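Side-chain contact in ParB-C (Sulfolobus sp. NOB8H2, PDB 4RS7), which probably binds DNA through a histone-like fold as part of the archaeal plasmid segregation machinery: residues 7-12 with 32-37. Numbering follows the deposited sequence.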
loop_
_atom_site.group_PDB
_atom_site.type_symbol
_atom_site.label_atom_id
_atom_site.label_comp_id
_atom_site.label_asym_id
_atom_site.label_seq_id
_atom_site.Cartn_x
_atom_site.Cartn_y
_atom_site.Cartn_z
ATOM N N TYR A 7 13.396 9.275 -12.858
ATOM C CA TYR A 7 14.778 9.233 -12.385
ATOM C C TYR A 7 14.957 9.946 -11.049
ATOM O O TYR A 7 15.734 9.503 -10.203
ATOM C CB TYR A 7 15.725 9.815 -13.432
ATOM C CG TYR A 7 15.805 8.993 -14.699
ATOM C CD1 TYR A 7 16.155 9.579 -15.908
ATOM C CD2 TYR A 7 15.533 7.630 -14.684
ATOM C CE1 TYR A 7 16.230 8.833 -17.068
ATOM C CE2 TYR A 7 15.606 6.875 -15.840
ATOM C CZ TYR A 7 15.954 7.484 -17.029
ATOM O OH TYR A 7 16.031 6.742 -18.185
ATOM N N ARG A 8 14.249 11.056 -10.859
ATOM C CA ARG A 8 14.309 11.762 -9.584
ATOM C C ARG A 8 13.712 10.917 -8.465
ATOM O O ARG A 8 14.232 10.890 -7.346
ATOM C CB ARG A 8 13.603 13.120 -9.664
ATOM C CG ARG A 8 14.444 14.218 -10.312
ATOM C CD ARG A 8 13.778 15.582 -10.178
ATOM N NE ARG A 8 12.497 15.630 -10.877
ATOM C CZ ARG A 8 12.342 16.051 -12.128
ATOM N NH1 ARG A 8 13.391 16.468 -12.828
ATOM N NH2 ARG A 8 11.137 16.059 -12.682
ATOM N N ALA A 9 12.621 10.222 -8.773
ATOM C CA ALA A 9 11.936 9.401 -7.783
ATOM C C ALA A 9 12.651 8.073 -7.544
ATOM O O ALA A 9 12.593 7.525 -6.447
ATOM C CB ALA A 9 10.492 9.158 -8.198
HETATM N N MSE A 10 13.332 7.568 -8.570
HETATM C CA MSE A 10 13.978 6.264 -8.479
HETATM C C MSE A 10 15.432 6.309 -8.954
HETATM O O MSE A 10 15.730 5.953 -10.098
HETATM C CB MSE A 10 13.182 5.218 -9.271
HETATM C CG MSE A 10 11.714 5.107 -8.843
HETATM SE SE MSE A 10 10.823 3.514 -9.525
HETATM C CE MSE A 10 11.941 2.168 -8.641
ATOM N N PRO A 11 16.342 6.751 -8.070
ATOM C CA PRO A 11 17.775 6.820 -8.375
ATOM C C PRO A 11 18.341 5.472 -8.814
ATOM O O PRO A 11 19.286 5.440 -9.599
ATOM C CB PRO A 11 18.396 7.234 -7.037
ATOM C CG PRO A 11 17.312 7.940 -6.321
ATOM C CD PRO A 11 16.041 7.255 -6.719
ATOM N N SER A 12 17.773 4.378 -8.311
ATOM C CA SER A 12 18.255 3.042 -8.656
ATOM C C SER A 12 18.044 2.736 -10.130
ATOM O O SER A 12 18.867 2.072 -10.757
ATOM C CB SER A 12 17.565 1.975 -7.805
ATOM O OG SER A 12 17.971 2.077 -6.452
ATOM N N GLU A 32 5.559 3.763 -16.442
ATOM C CA GLU A 32 4.133 3.458 -16.472
ATOM C C GLU A 32 3.691 2.659 -15.253
ATOM O O GLU A 32 2.637 2.923 -14.680
ATOM C CB GLU A 32 3.767 2.725 -17.764
ATOM C CG GLU A 32 4.001 3.562 -19.013
ATOM C CD GLU A 32 3.132 4.811 -19.057
ATOM O OE1 GLU A 32 2.236 4.949 -18.196
ATOM O OE2 GLU A 32 3.344 5.654 -19.954
ATOM N N ILE A 33 4.511 1.689 -14.862
ATOM C CA ILE A 33 4.244 0.883 -13.679
ATOM C C ILE A 33 4.328 1.728 -12.404
ATOM O O ILE A 33 3.495 1.591 -11.506
ATOM C CB ILE A 33 5.226 -0.308 -13.590
ATOM C CG1 ILE A 33 5.077 -1.215 -14.813
ATOM C CG2 ILE A 33 5.001 -1.090 -12.317
ATOM C CD1 ILE A 33 3.700 -1.838 -14.948
ATOM N N TRP A 34 5.339 2.593 -12.334
ATOM C CA TRP A 34 5.502 3.534 -11.224
ATOM C C TRP A 34 4.244 4.370 -11.032
ATOM O O TRP A 34 3.751 4.525 -9.913
ATOM C CB TRP A 34 6.705 4.449 -11.485
ATOM C CG TRP A 34 6.893 5.560 -10.488
ATOM C CD1 TRP A 34 6.971 5.444 -9.129
ATOM C CD2 TRP A 34 7.071 6.952 -10.780
ATOM N NE1 TRP A 34 7.167 6.680 -8.556
ATOM C CE2 TRP A 34 7.233 7.623 -9.552
ATOM C CE3 TRP A 34 7.100 7.699 -11.963
ATOM C CZ2 TRP A 34 7.419 9.002 -9.471
ATOM C CZ3 TRP A 34 7.288 9.071 -11.881
ATOM C CH2 TRP A 34 7.446 9.706 -10.643
ATOM N N ARG A 35 3.724 4.903 -12.135
ATOM C CA ARG A 35 2.495 5.690 -12.101
ATOM C C ARG A 35 1.289 4.836 -11.720
ATOM O O ARG A 35 0.474 5.239 -10.892
ATOM C CB ARG A 35 2.244 6.369 -13.454
ATOM C CG ARG A 35 3.230 7.469 -13.804
ATOM C CD ARG A 35 3.307 8.522 -12.714
ATOM N NE ARG A 35 4.039 9.702 -13.163
ATOM C CZ ARG A 35 4.504 10.653 -12.360
ATOM N NH1 ARG A 35 4.323 10.565 -11.048
ATOM N NH2 ARG A 35 5.160 11.692 -12.869
ATOM N N ASN A 36 1.174 3.659 -12.328
ATOM C CA ASN A 36 0.041 2.778 -12.068
ATOM C C ASN A 36 -0.028 2.325 -10.612
ATOM O O ASN A 36 -1.112 2.179 -10.039
ATOM C CB ASN A 36 0.072 1.555 -12.993
ATOM C CG ASN A 36 -0.184 1.912 -14.451
ATOM O OD1 ASN A 36 -0.594 3.030 -14.770
ATOM N ND2 ASN A 36 0.047 0.954 -15.341
HETATM N N MSE A 37 1.140 2.107 -10.019
HETATM C CA MSE A 37 1.239 1.653 -8.637
HETATM C C MSE A 37 0.583 2.637 -7.668
HETATM O O MSE A 37 -0.001 2.234 -6.656
HETATM C CB MSE A 37 2.707 1.464 -8.261
HETATM C CG MSE A 37 2.934 0.506 -7.126
HETATM SE SE MSE A 37 2.806 -1.336 -7.729
HETATM C CE MSE A 37 4.685 -1.683 -8.116
#
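A9 and M10 meet the indole of W34, and this one aromatic side chain receives the whole contact. The apolar part comes from A9. Its methyl CB lies 3.3 Å from CZ2 of W34, a close approach, with CH2 and CE2, the latter shared by the two rings, slightly farther off. The methyl comes at the ring obliquely. The indole spans the gap because W34 holds CG anti to its backbone N (chi1 174°), which sends the ring out from helix 24-50.

The second part is a Met-aromatic contact. M10 is a selenomethionine, and its SE lies 4.8 Å from the centroid of the five-membered ring of W34. The selenium sits 31° off the ring normal. Its nearest ring atom is CD1, 4.3 Å from SE. A9 thus lies mainly by the six-membered ring and M10 by the five-membered one. No hydrogen bond joins the segments.

Within 32-37, the guanidinium of R35 has CZ3 of W34 over one face, 3.2 Å above its plane. R35 NE also bonds Y31 OH, which helps fix that group beside the indole.

M10 lies at the junction of helix 2-9 and helix 11-18, as N-cap residue of the latter. The contact therefore packs this helical corner against the long helix 24-50. L6 of helix 2-9 also touches W34. E72 of the second subunit packs on M10, placing the corner beside the dimer partner.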